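Local coordinates for protein glycerol trinitrate reductase (Agrobacterium tumefaciens, PDB 5EPD) that probably works as an FMN-dependent old yellow enzyme that reduces glycerol trinitrate, here in its cofactor-free form, at residues Gln28-Ser31 against Thr36-Asn39; Asp216-Ser221 against Met229-Ala234; Ser352-Ala357 against Pro376-Thr381. All coordinates share one frame; numbering follows the deposited sequence.

The three contacts follow one another along the chain without overlapping, and each lies on a different part of the periphery of the same TIM barrel. Contact 1 is the hairpin set against the end at which the barrel strands begin, contact 2 ties a surface loop to helix 227-240 on the flank, and contact 3 lays the C-terminal tail on the turn after helix 346-352. Contacts 2 and 3 sit on opposite sides of the chain's centre, with their centres 46 Å apart; contacts 1 and 3 approach within about 11 Å at their nearest atoms. In relatives FMN binds at the other end of the barrel from the hairpin.

Contact 1: residues Gln28-Ser31 against Thr36-Asn39; sequences QPTS and TLAN
The peptide carbonyls of Leu37 and Ala38 are flat groups against whose oxygens the puckered ring of Pro29 packs. Pro29 CB lies 3.1 Å from Leu37 O, and the CB-CG side of the ring runs along Ala38 O, with Pro29 CG at 3.5 Å from that oxygen. Next along, the peptides of Thr30 and Leu37 exchange N-H...O bonds. Thr30 N donates to Leu37 O over 2.9 Å, tilted 19° from the carbonyl plane, and Leu37 N returns a bond to Thr30 O that is nearly straight (168° at the hydrogen) but doubtfully short as modelled. Beyond the strands there is a weak CA-H...O contact, Asn39 CA lying 3.4 Å from Gln28 O.

The two N-H...O bonds make the ladder of a two-stranded beta hairpin, with Thr30 and Leu37 the hydrogen-bonded antiparallel pair and Ser31 and Thr36 the non-hydrogen-bonded pair after it. In old yellow enzymes such an N-terminal hairpin closes the end of the TIM barrel where its strands begin, and here Thr30 and Leu37 both rest on Leu333, the first residue of strand 333-336.

On that face the two side chains run side by side. With OG1 of Thr30 anti to the backbone N (chi1 173°), CG2 is turned to Leu37 CB at 4.1 Å. The second face carries the exposed Ser31 and Thr36. The Asn39 amide is bonded outside the hairpin, OD1 accepting from Ile41 N and ND2 donating to Ser70 O, which fastens the exit toward strand 41-43.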
ATOM      1  N   GLN A  28      -5.769 -11.523 -19.513  1.00 45.04           N
ATOM      2  CA  GLN A  28      -4.616 -11.758 -20.375  1.00 48.91           C
ATOM      3  C   GLN A  28      -3.389 -11.007 -19.869  1.00 44.66           C
ATOM      4  O   GLN A  28      -3.526  -9.984 -19.191  1.00 41.50           O
ATOM      5  CB  GLN A  28      -4.930 -11.473 -21.844  1.00 58.34           C
ATOM      6  CG  GLN A  28      -5.859 -10.300 -22.128  1.00 67.26           C
ATOM      7  CD  GLN A  28      -6.448 -10.368 -23.531  1.00 74.76           C
ATOM      8  OE1 GLN A  28      -6.817 -11.449 -24.011  1.00 74.74           O
ATOM      9  NE2 GLN A  28      -6.535  -9.213 -24.203  1.00 78.11           N
ATOM     10  N   PRO A  29      -2.186 -11.531 -20.174  1.00 40.50           N
ATOM     11  CA  PRO A  29      -0.967 -10.997 -19.597  1.00 40.02           C
ATOM     12  C   PRO A  29      -0.629  -9.597 -20.075  1.00 40.69           C
ATOM     13  O   PRO A  29      -1.174  -9.087 -21.055  1.00 38.48           O
ATOM     14  CB  PRO A  29       0.126 -11.965 -20.077  1.00 38.70           C
ATOM     15  CG  PRO A  29      -0.602 -13.153 -20.536  1.00 40.74           C
ATOM     16  CD  PRO A  29      -1.876 -12.611 -21.115  1.00 40.54           C
ATOM     17  N   THR A  30       0.282  -8.972 -19.363  1.00 40.88           N
ATOM     18  CA  THR A  30       0.620  -7.613 -19.674  1.00 41.24           C
ATOM     19  C   THR A  30       1.935  -7.359 -18.985  1.00 41.25           C
ATOM     20  O   THR A  30       2.471  -8.256 -18.312  1.00 38.42           O
ATOM     21  CB  THR A  30      -0.500  -6.639 -19.247  1.00 40.23           C
ATOM     22  OG1 THR A  30      -0.046  -5.302 -19.420  1.00 40.79           O
ATOM     23  CG2 THR A  30      -0.923  -6.860 -17.798  1.00 40.54           C
ATOM     24  N   SER A  31       2.499  -6.181 -19.204  1.00 40.32           N
ATOM     25  CA  SER A  31       3.763  -5.869 -18.557  1.00 45.51           C
ATOM     26  C   SER A  31       3.604  -4.629 -17.703  1.00 43.78           C
ATOM     27  O   SER A  31       2.759  -3.773 -17.953  1.00 44.75           O
ATOM     28  CB  SER A  31       4.881  -5.691 -19.583  1.00 46.09           C
ATOM     29  OG  SER A  31       4.437  -4.832 -20.604  1.00 48.04           O
ATOM     30  N   THR A  36       6.744  -8.771 -16.346  1.00 58.00           N
ATOM     31  CA  THR A  36       5.657  -9.318 -17.138  1.00 52.36           C
ATOM     32  C   THR A  36       4.631  -9.892 -16.154  1.00 47.78           C
ATOM     33  O   THR A  36       5.011 -10.605 -15.206  1.00 44.17           O
ATOM     34  CB  THR A  36       6.194 -10.417 -18.112  1.00 52.70           C
ATOM     35  OG1 THR A  36       5.160 -10.817 -19.023  1.00 49.59           O
ATOM     36  CG2 THR A  36       6.752 -11.657 -17.361  1.00 51.28           C
ATOM     37  N   LEU A  37       3.352  -9.568 -16.366  1.00 42.39           N
ATOM     38  CA  LEU A  37       2.264 -10.003 -15.473  1.00 40.67           C
ATOM     39  C   LEU A  37       1.394 -11.030 -16.172  1.00 37.30           C
ATOM     40  O   LEU A  37       1.064 -10.855 -17.329  1.00 35.42           O
ATOM     41  CB  LEU A  37       1.376  -8.828 -15.046  1.00 37.92           C
ATOM     42  CG  LEU A  37       2.012  -7.599 -14.390  1.00 38.97           C
ATOM     43  CD1 LEU A  37       0.931  -6.629 -13.905  1.00 38.53           C
ATOM     44  CD2 LEU A  37       2.921  -7.979 -13.238  1.00 37.71           C
ATOM     45  N   ALA A  38       0.994 -12.072 -15.450  1.00 36.56           N
ATOM     46  CA  ALA A  38       0.158 -13.136 -16.029  1.00 35.40           C
ATOM     47  C   ALA A  38      -1.242 -12.633 -16.399  1.00 34.02           C
ATOM     48  O   ALA A  38      -1.859 -13.166 -17.296  1.00 33.65           O
ATOM     49  CB  ALA A  38       0.071 -14.327 -15.081  1.00 34.58           C
ATOM     50  N   ASN A  39      -1.726 -11.600 -15.717  1.00 31.59           N
ATOM     51  CA  ASN A  39      -3.047 -11.022 -15.999  1.00 31.76           C
ATOM     52  C   ASN A  39      -3.112  -9.610 -15.378  1.00 31.57           C
ATOM     53  O   ASN A  39      -2.136  -9.113 -14.806  1.00 27.76           O
ATOM     54  CB  ASN A  39      -4.168 -11.925 -15.457  1.00 30.88           C
ATOM     55  CG  ASN A  39      -4.029 -12.179 -13.966  1.00 30.47           C
ATOM     56  OD1 ASN A  39      -3.976 -11.230 -13.168  1.00 32.48           O
ATOM     57  ND2 ASN A  39      -3.927 -13.446 -13.578  1.00 28.40           N
TER

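Contact 2: residues Asp216-Ser221 against Met229-Ala234; sequences DTYGGS and MLEVTA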
ATOM      1  N   ASP A 216       6.998  26.361   6.567  1.00 38.70           N
ATOM      2  CA  ASP A 216       8.335  26.204   5.987  1.00 34.40           C
ATOM      3  C   ASP A 216       8.165  25.636   4.585  1.00 32.94           C
ATOM      4  O   ASP A 216       7.059  25.698   4.048  1.00 29.85           O
ATOM      5  CB  ASP A 216       9.222  25.338   6.887  1.00 34.57           C
ATOM      6  CG  ASP A 216       8.784  23.859   6.955  1.00 34.95           C
ATOM      7  OD1 ASP A 216       7.977  23.367   6.130  1.00 30.18           O
ATOM      8  OD2 ASP A 216       9.293  23.177   7.861  1.00 35.94           O
ATOM      9  N   THR A 217       9.232  25.088   3.995  1.00 33.84           N
ATOM     10  CA  THR A 217       9.208  24.660   2.587  1.00 37.34           C
ATOM     11  C   THR A 217       8.385  23.393   2.311  1.00 38.52           C
ATOM     12  O   THR A 217       8.146  23.049   1.141  1.00 38.22           O
ATOM     13  CB  THR A 217      10.634  24.431   2.009  1.00 39.12           C
ATOM     14  OG1 THR A 217      11.434  23.706   2.947  1.00 38.78           O
ATOM     15  CG2 THR A 217      11.318  25.762   1.684  1.00 41.38           C
ATOM     16  N   TYR A 218       7.965  22.710   3.374  1.00 36.94           N
ATOM     17  CA  TYR A 218       7.171  21.483   3.263  1.00 37.32           C
ATOM     18  C   TYR A 218       5.680  21.726   3.533  1.00 37.28           C
ATOM     19  O   TYR A 218       4.916  20.779   3.719  1.00 36.52           O
ATOM     20  CB  TYR A 218       7.755  20.406   4.198  1.00 36.52           C
ATOM     21  CG  TYR A 218       9.046  19.842   3.661  1.00 36.18           C
ATOM     22  CD1 TYR A 218      10.267  20.467   3.893  1.00 35.96           C
ATOM     23  CD2 TYR A 218       9.036  18.718   2.870  1.00 36.70           C
ATOM     24  CE1 TYR A 218      11.448  19.956   3.371  1.00 34.77           C
ATOM     25  CE2 TYR A 218      10.204  18.202   2.347  1.00 37.14           C
ATOM     26  CZ  TYR A 218      11.404  18.814   2.606  1.00 35.66           C
ATOM     27  OH  TYR A 218      12.531  18.262   2.045  1.00 35.49           O
ATOM     28  N   GLY A 219       5.273  22.997   3.528  1.00 37.56           N
ATOM     29  CA  GLY A 219       3.860  23.369   3.657  1.00 37.22           C
ATOM     30  C   GLY A 219       3.574  24.764   3.122  1.00 38.45           C
ATOM     31  O   GLY A 219       4.480  25.510   2.756  1.00 40.55           O
ATOM     32  N   GLY A 220       2.299  25.114   3.049  1.00 36.43           N
ATOM     33  CA  GLY A 220       1.915  26.458   2.666  1.00 35.54           C
ATOM     34  C   GLY A 220       1.517  26.613   1.221  1.00 34.99           C
ATOM     35  O   GLY A 220       1.097  27.693   0.822  1.00 36.13           O
ATOM     36  N   SER A 221       1.639  25.553   0.433  1.00 33.50           N
ATOM     37  CA  SER A 221       1.201  25.599  -0.959  1.00 34.64           C
ATOM     38  C   SER A 221       1.141  24.209  -1.571  1.00 34.07           C
ATOM     39  O   SER A 221       1.628  23.216  -1.001  1.00 33.68           O
ATOM     40  CB  SER A 221       2.136  26.478  -1.805  1.00 36.62           C
ATOM     41  OG  SER A 221       3.437  25.913  -1.894  1.00 35.53           O
ATOM     42  N   MET A 229       6.342  13.800  -0.458  1.00 31.27           N
ATOM     43  CA  MET A 229       5.902  12.649  -1.273  1.00 31.44           C
ATOM     44  C   MET A 229       6.791  12.475  -2.503  1.00 32.23           C
ATOM     45  O   MET A 229       7.243  11.367  -2.804  1.00 32.54           O
ATOM     46  CB  MET A 229       4.420  12.794  -1.710  1.00 31.91           C
ATOM     47  CG  MET A 229       3.839  11.572  -2.453  1.00 31.34           C
ATOM     48  SD  MET A 229       2.105  11.778  -2.935  1.00 30.74           S
ATOM     49  CE  MET A 229       1.295  11.836  -1.328  1.00 33.24           C
ATOM     50  N   LEU A 230       7.033  13.584  -3.203  1.00 31.90           N
ATOM     51  CA  LEU A 230       7.822  13.580  -4.418  1.00 31.78           C
ATOM     52  C   LEU A 230       9.299  13.298  -4.131  1.00 31.04           C
ATOM     53  O   LEU A 230       9.939  12.553  -4.881  1.00 30.54           O
ATOM     54  CB  LEU A 230       7.654  14.918  -5.156  1.00 33.12           C
ATOM     55  CG  LEU A 230       6.247  15.251  -5.677  1.00 32.89           C
ATOM     56  CD1 LEU A 230       6.271  16.652  -6.275  1.00 33.09           C
ATOM     57  CD2 LEU A 230       5.758  14.230  -6.703  1.00 32.60           C
ATOM     58  N   GLU A 231       9.831  13.870  -3.056  1.00 30.09           N
ATOM     59  CA  GLU A 231      11.207  13.580  -2.648  1.00 31.81           C
ATOM     60  C   GLU A 231      11.377  12.123  -2.325  1.00 31.95           C
ATOM     61  O   GLU A 231      12.397  11.521  -2.673  1.00 33.15           O
ATOM     62  CB  GLU A 231      11.626  14.420  -1.440  1.00 33.56           C
ATOM     63  CG  GLU A 231      12.059  15.821  -1.858  1.00 37.27           C
ATOM     64  CD  GLU A 231      12.344  16.733  -0.689  1.00 39.95           C
ATOM     65  OE1 GLU A 231      12.243  16.259   0.460  1.00 37.71           O
ATOM     66  OE2 GLU A 231      12.658  17.919  -0.936  1.00 44.22           O
ATOM     67  N   VAL A 232      10.382  11.548  -1.649  1.00 32.76           N
ATOM     68  CA  VAL A 232      10.459  10.139  -1.254  1.00 31.77           C
ATOM     69  C   VAL A 232      10.428   9.236  -2.508  1.00 30.70           C
ATOM     70  O   VAL A 232      11.293   8.387  -2.687  1.00 31.70           O
ATOM     71  CB  VAL A 232       9.366   9.763  -0.216  1.00 32.44           C
ATOM     72  CG1 VAL A 232       9.206   8.249  -0.112  1.00 33.10           C
ATOM     73  CG2 VAL A 232       9.699  10.337   1.156  1.00 32.57           C
ATOM     74  N   THR A 233       9.463   9.446  -3.391  1.00 28.85           N
ATOM     75  CA  THR A 233       9.385   8.677  -4.635  1.00 29.14           C
ATOM     76  C   THR A 233      10.631   8.860  -5.547  1.00 29.80           C
ATOM     77  O   THR A 233      11.084   7.921  -6.203  1.00 29.95           O
ATOM     78  CB  THR A 233       8.093   9.044  -5.414  1.00 28.61           C
ATOM     79  OG1 THR A 233       6.974   9.060  -4.520  1.00 26.69           O
ATOM     80  CG2 THR A 233       7.817   8.059  -6.546  1.00 29.84           C
ATOM     81  N   ALA A 234      11.179  10.065  -5.594  1.00 32.94           N
ATOM     82  CA  ALA A 234      12.380  10.338  -6.399  1.00 35.52           C
ATOM     83  C   ALA A 234      13.612   9.558  -5.892  1.00 37.62           C
ATOM     84  O   ALA A 234      14.397   9.015  -6.694  1.00 36.82           O
ATOM     85  CB  ALA A 234      12.663  11.847  -6.420  1.00 36.81           C
TER
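Tyr218 reaches Glu231 through its phenol oxygen, and this single side-chain bridge joins an Asx turn in the loop 216-221 to helix 227-240 of the TIM barrel. The Asx turn, closed by a bond of 2.8 Å from Tyr218 N to Asp216 OD1 that comes from above the carboxylate plane, overlaps a type I beta turn from Asp216 to Gly219. Asp216 OD2 forms a salt bridge with Arg214, so the residue that shapes the turn is itself held.

The close part of the contact is small and polar. Tyr218 OH donates to Glu231 OE1 over 2.6 Å, using the syn lone pair of that oxygen; the other carboxylate oxygen is near but not bonded to the phenol. OE1 sits at the ring edge, in the ring plane, whereas the carboxylate as a whole is turned 76° from the ring. The two side chains approach from opposite directions; Glu231 extends fully beyond CG (chi2 174°), and this length carries its carboxylate out from the helix to the phenol. A short bond to a phenol would be expected to draw charge from the carboxylate and favour its ionised form.

Around this bridge the contact is loose: only 80 Å² is buried between the segments, and both partners remain partly exposed. Leu168 and, on helix 171-187, Leu171 touch the side chain of Tyr218, and Val175 of that helix touches Glu231. Helix 227-240 is packed firmly on its inner side, where Met229 and Thr233 lie on Ile247 of strand 245-249. There Met229 O accepts from Thr233 N at 3.0 Å and from Thr233 OG1 at 2.9 Å, the two donors arriving from opposite faces of its carbonyl plane.

Contact 3: residues Ser352-Ala357 against Pro376-Thr381; sequences SGAPLA and PRFSET
Ala354 places its methyl over the middle of the Phe378 ring, a nearly ideal CH-pi contact: CB stands 3.5 Å from the ring centroid and only 5° off the normal. All six ring carbons therefore lie at similar distances from it. Pro355 adds a lighter touch, its CD 4.0 Å from Phe378 CE1 and approaching obliquely.

One shell out, backbone and side-chain bonds hold both partners. Gly353, the first residue past helix 346-352, has positive phi and turns the chain, and Ser352 OG accepts from Ala354 N at 3.1 Å in an ST turn that fixes the backbone at the alanine. Pro355 O receives a further bond from Arg349, a residue whose side chain also touches both Ala354 and Phe378. On the other segment, the C-terminal tail, Phe378 N donates to Asp345. With CG anti to the backbone N (chi1 169°), the Phe378 ring lies with one face under the Ala354 methyl. Thr381 OG1 donates back to Phe378 O at 2.8 Å, although from above the carbonyl plane rather than along a lone pair. Neighbouring molecules in the crystal also touch Ala354, Pro355 and Phe378 and may contribute to the observed tail position.

Across the segments the contact is wholly apolar, burying 150 Å². Dispersion and the faintly polarised methyl hydrogens over the pi cloud supply its attraction, so the direct join between tail and turn is probably modest in strength.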
ATOM      1  N   SER A 352     -14.187 -18.037 -14.369  1.00 30.78           N
ATOM      2  CA  SER A 352     -15.182 -19.126 -14.549  1.00 28.10           C
ATOM      3  C   SER A 352     -16.636 -18.701 -14.239  1.00 27.78           C
ATOM      4  O   SER A 352     -17.598 -19.387 -14.599  1.00 27.01           O
ATOM      5  CB  SER A 352     -14.814 -20.294 -13.619  1.00 29.93           C
ATOM      6  OG  SER A 352     -14.953 -19.904 -12.238  1.00 28.88           O
ATOM      7  N   GLY A 353     -16.792 -17.581 -13.540  1.00 26.66           N
ATOM      8  CA  GLY A 353     -18.071 -17.236 -12.928  1.00 27.89           C
ATOM      9  C   GLY A 353     -18.431 -17.916 -11.586  1.00 29.26           C
ATOM     10  O   GLY A 353     -19.553 -17.752 -11.082  1.00 29.08           O
ATOM     11  N   ALA A 354     -17.527 -18.663 -10.964  1.00 28.87           N
ATOM     12  CA  ALA A 354     -17.919 -19.289  -9.692  1.00 30.71           C
ATOM     13  C   ALA A 354     -18.227 -18.204  -8.645  1.00 30.81           C
ATOM     14  O   ALA A 354     -17.514 -17.193  -8.557  1.00 27.40           O
ATOM     15  CB  ALA A 354     -16.845 -20.245  -9.188  1.00 30.63           C
ATOM     16  N   PRO A 355     -19.302 -18.396  -7.855  1.00 33.74           N
ATOM     17  CA  PRO A 355     -19.572 -17.346  -6.856  1.00 32.83           C
ATOM     18  C   PRO A 355     -18.398 -17.161  -5.857  1.00 32.68           C
ATOM     19  O   PRO A 355     -17.555 -18.079  -5.662  1.00 30.75           O
ATOM     20  CB  PRO A 355     -20.859 -17.831  -6.147  1.00 32.57           C
ATOM     21  CG  PRO A 355     -21.399 -18.976  -6.953  1.00 31.85           C
ATOM     22  CD  PRO A 355     -20.230 -19.546  -7.731  1.00 33.64           C
ATOM     23  N   LEU A 356     -18.350 -15.970  -5.255  1.00 31.12           N
ATOM     24  CA  LEU A 356     -17.255 -15.580  -4.392  1.00 30.03           C
ATOM     25  C   LEU A 356     -17.607 -15.765  -2.918  1.00 28.06           C
ATOM     26  O   LEU A 356     -18.751 -15.554  -2.490  1.00 23.61           O
ATOM     27  CB  LEU A 356     -16.879 -14.120  -4.649  1.00 30.99           C
ATOM     28  CG  LEU A 356     -16.381 -13.710  -6.048  1.00 31.37           C
ATOM     29  CD1 LEU A 356     -15.848 -12.272  -5.951  1.00 30.74           C
ATOM     30  CD2 LEU A 356     -15.310 -14.649  -6.622  1.00 30.24           C
ATOM     31  N   ALA A 357     -16.613 -16.196  -2.158  1.00 28.51           N
ATOM     32  CA  ALA A 357     -16.754 -16.302  -0.704  1.00 32.20           C
ATOM     33  C   ALA A 357     -16.713 -14.912  -0.058  1.00 33.20           C
ATOM     34  O   ALA A 357     -15.963 -14.042  -0.466  1.00 35.45           O
ATOM     35  CB  ALA A 357     -15.655 -17.186  -0.127  1.00 31.08           C
ATOM     36  N   PRO A 376     -11.250 -21.901   1.824  1.00 35.35           N
ATOM     37  CA  PRO A 376     -11.217 -22.889   0.735  1.00 36.71           C
ATOM     38  C   PRO A 376     -11.204 -22.286  -0.683  1.00 35.21           C
ATOM     39  O   PRO A 376     -11.799 -21.226  -0.916  1.00 32.55           O
ATOM     40  CB  PRO A 376     -12.540 -23.630   0.920  1.00 38.19           C
ATOM     41  CG  PRO A 376     -13.466 -22.569   1.439  1.00 38.47           C
ATOM     42  CD  PRO A 376     -12.596 -21.816   2.431  1.00 37.30           C
ATOM     43  N   ARG A 377     -10.566 -22.997  -1.615  1.00 35.45           N
ATOM     44  CA  ARG A 377     -10.807 -22.801  -3.060  1.00 34.50           C
ATOM     45  C   ARG A 377     -12.228 -23.266  -3.436  1.00 33.51           C
ATOM     46  O   ARG A 377     -12.929 -23.864  -2.628  1.00 30.95           O
ATOM     47  CB  ARG A 377      -9.744 -23.532  -3.876  1.00 33.89           C
ATOM     48  CG  ARG A 377      -8.342 -23.001  -3.607  1.00 34.80           C
ATOM     49  CD  ARG A 377      -7.257 -23.835  -4.256  1.00 35.58           C
ATOM     50  NE  ARG A 377      -7.395 -23.804  -5.709  1.00 39.65           N
ATOM     51  CZ  ARG A 377      -6.856 -22.900  -6.529  1.00 40.97           C
ATOM     52  NH1 ARG A 377      -6.092 -21.908  -6.072  1.00 41.09           N
ATOM     53  NH2 ARG A 377      -7.086 -22.997  -7.836  1.00 41.45           N
ATOM     54  N   PHE A 378     -12.659 -22.999  -4.663  1.00 35.21           N
ATOM     55  CA  PHE A 378     -14.092 -23.150  -4.997  1.00 35.02           C
ATOM     56  C   PHE A 378     -14.648 -24.594  -4.927  1.00 35.64           C
ATOM     57  O   PHE A 378     -15.779 -24.827  -4.440  1.00 32.06           O
ATOM     58  CB  PHE A 378     -14.409 -22.507  -6.356  1.00 35.69           C
ATOM     59  CG  PHE A 378     -15.770 -22.854  -6.865  1.00 38.11           C
ATOM     60  CD1 PHE A 378     -16.906 -22.452  -6.167  1.00 36.90           C
ATOM     61  CD2 PHE A 378     -15.925 -23.643  -8.003  1.00 39.97           C
ATOM     62  CE1 PHE A 378     -18.179 -22.788  -6.612  1.00 39.29           C
ATOM     63  CE2 PHE A 378     -17.198 -23.989  -8.448  1.00 42.48           C
ATOM     64  CZ  PHE A 378     -18.336 -23.554  -7.755  1.00 39.81           C
ATOM     65  N   SER A 379     -13.873 -25.559  -5.414  1.00 35.53           N
ATOM     66  CA  SER A 379     -14.281 -26.975  -5.333  1.00 38.21           C
ATOM     67  C   SER A 379     -14.532 -27.509  -3.899  1.00 39.25           C
ATOM     68  O   SER A 379     -15.255 -28.492  -3.722  1.00 33.49           O
ATOM     69  CB  SER A 379     -13.229 -27.847  -6.019  1.00 39.52           C
ATOM     70  OG  SER A 379     -11.916 -27.427  -5.673  1.00 38.72           O
ATOM     71  N   GLU A 380     -13.925 -26.858  -2.895  1.00 43.06           N
ATOM     72  CA  GLU A 380     -14.038 -27.240  -1.484  1.00 46.66           C
ATOM     73  C   GLU A 380     -14.974 -26.297  -0.708  1.00 49.78           C
ATOM     74  O   GLU A 380     -14.654 -25.866   0.403  1.00 59.14           O
ATOM     75  CB  GLU A 380     -12.643 -27.241  -0.832  1.00 47.55           C
ATOM     76  CG  GLU A 380     -11.774 -28.413  -1.251  1.00 48.47           C
ATOM     77  CD  GLU A 380     -11.209 -28.225  -2.631  1.00 50.99           C
ATOM     78  OE1 GLU A 380     -10.490 -27.208  -2.806  1.00 50.09           O
ATOM     79  OE2 GLU A 380     -11.496 -29.072  -3.526  1.00 48.13           O
ATOM     80  N   THR A 381     -16.124 -25.979  -1.295  1.00 48.77           N
ATOM     81  CA  THR A 381     -17.037 -24.938  -0.767  1.00 49.59           C
ATOM     82  C   THR A 381     -18.516 -25.308  -0.838  1.00 47.16           C
ATOM     83  O   THR A 381     -19.356 -24.719  -0.144  1.00 44.68           O
ATOM     84  CB  THR A 381     -16.888 -23.640  -1.587  1.00 52.34           C
ATOM     85  OG1 THR A 381     -15.523 -23.487  -1.995  1.00 59.42           O
ATOM     86  CG2 THR A 381     -17.321 -22.420  -0.775  1.00 55.68           C
TER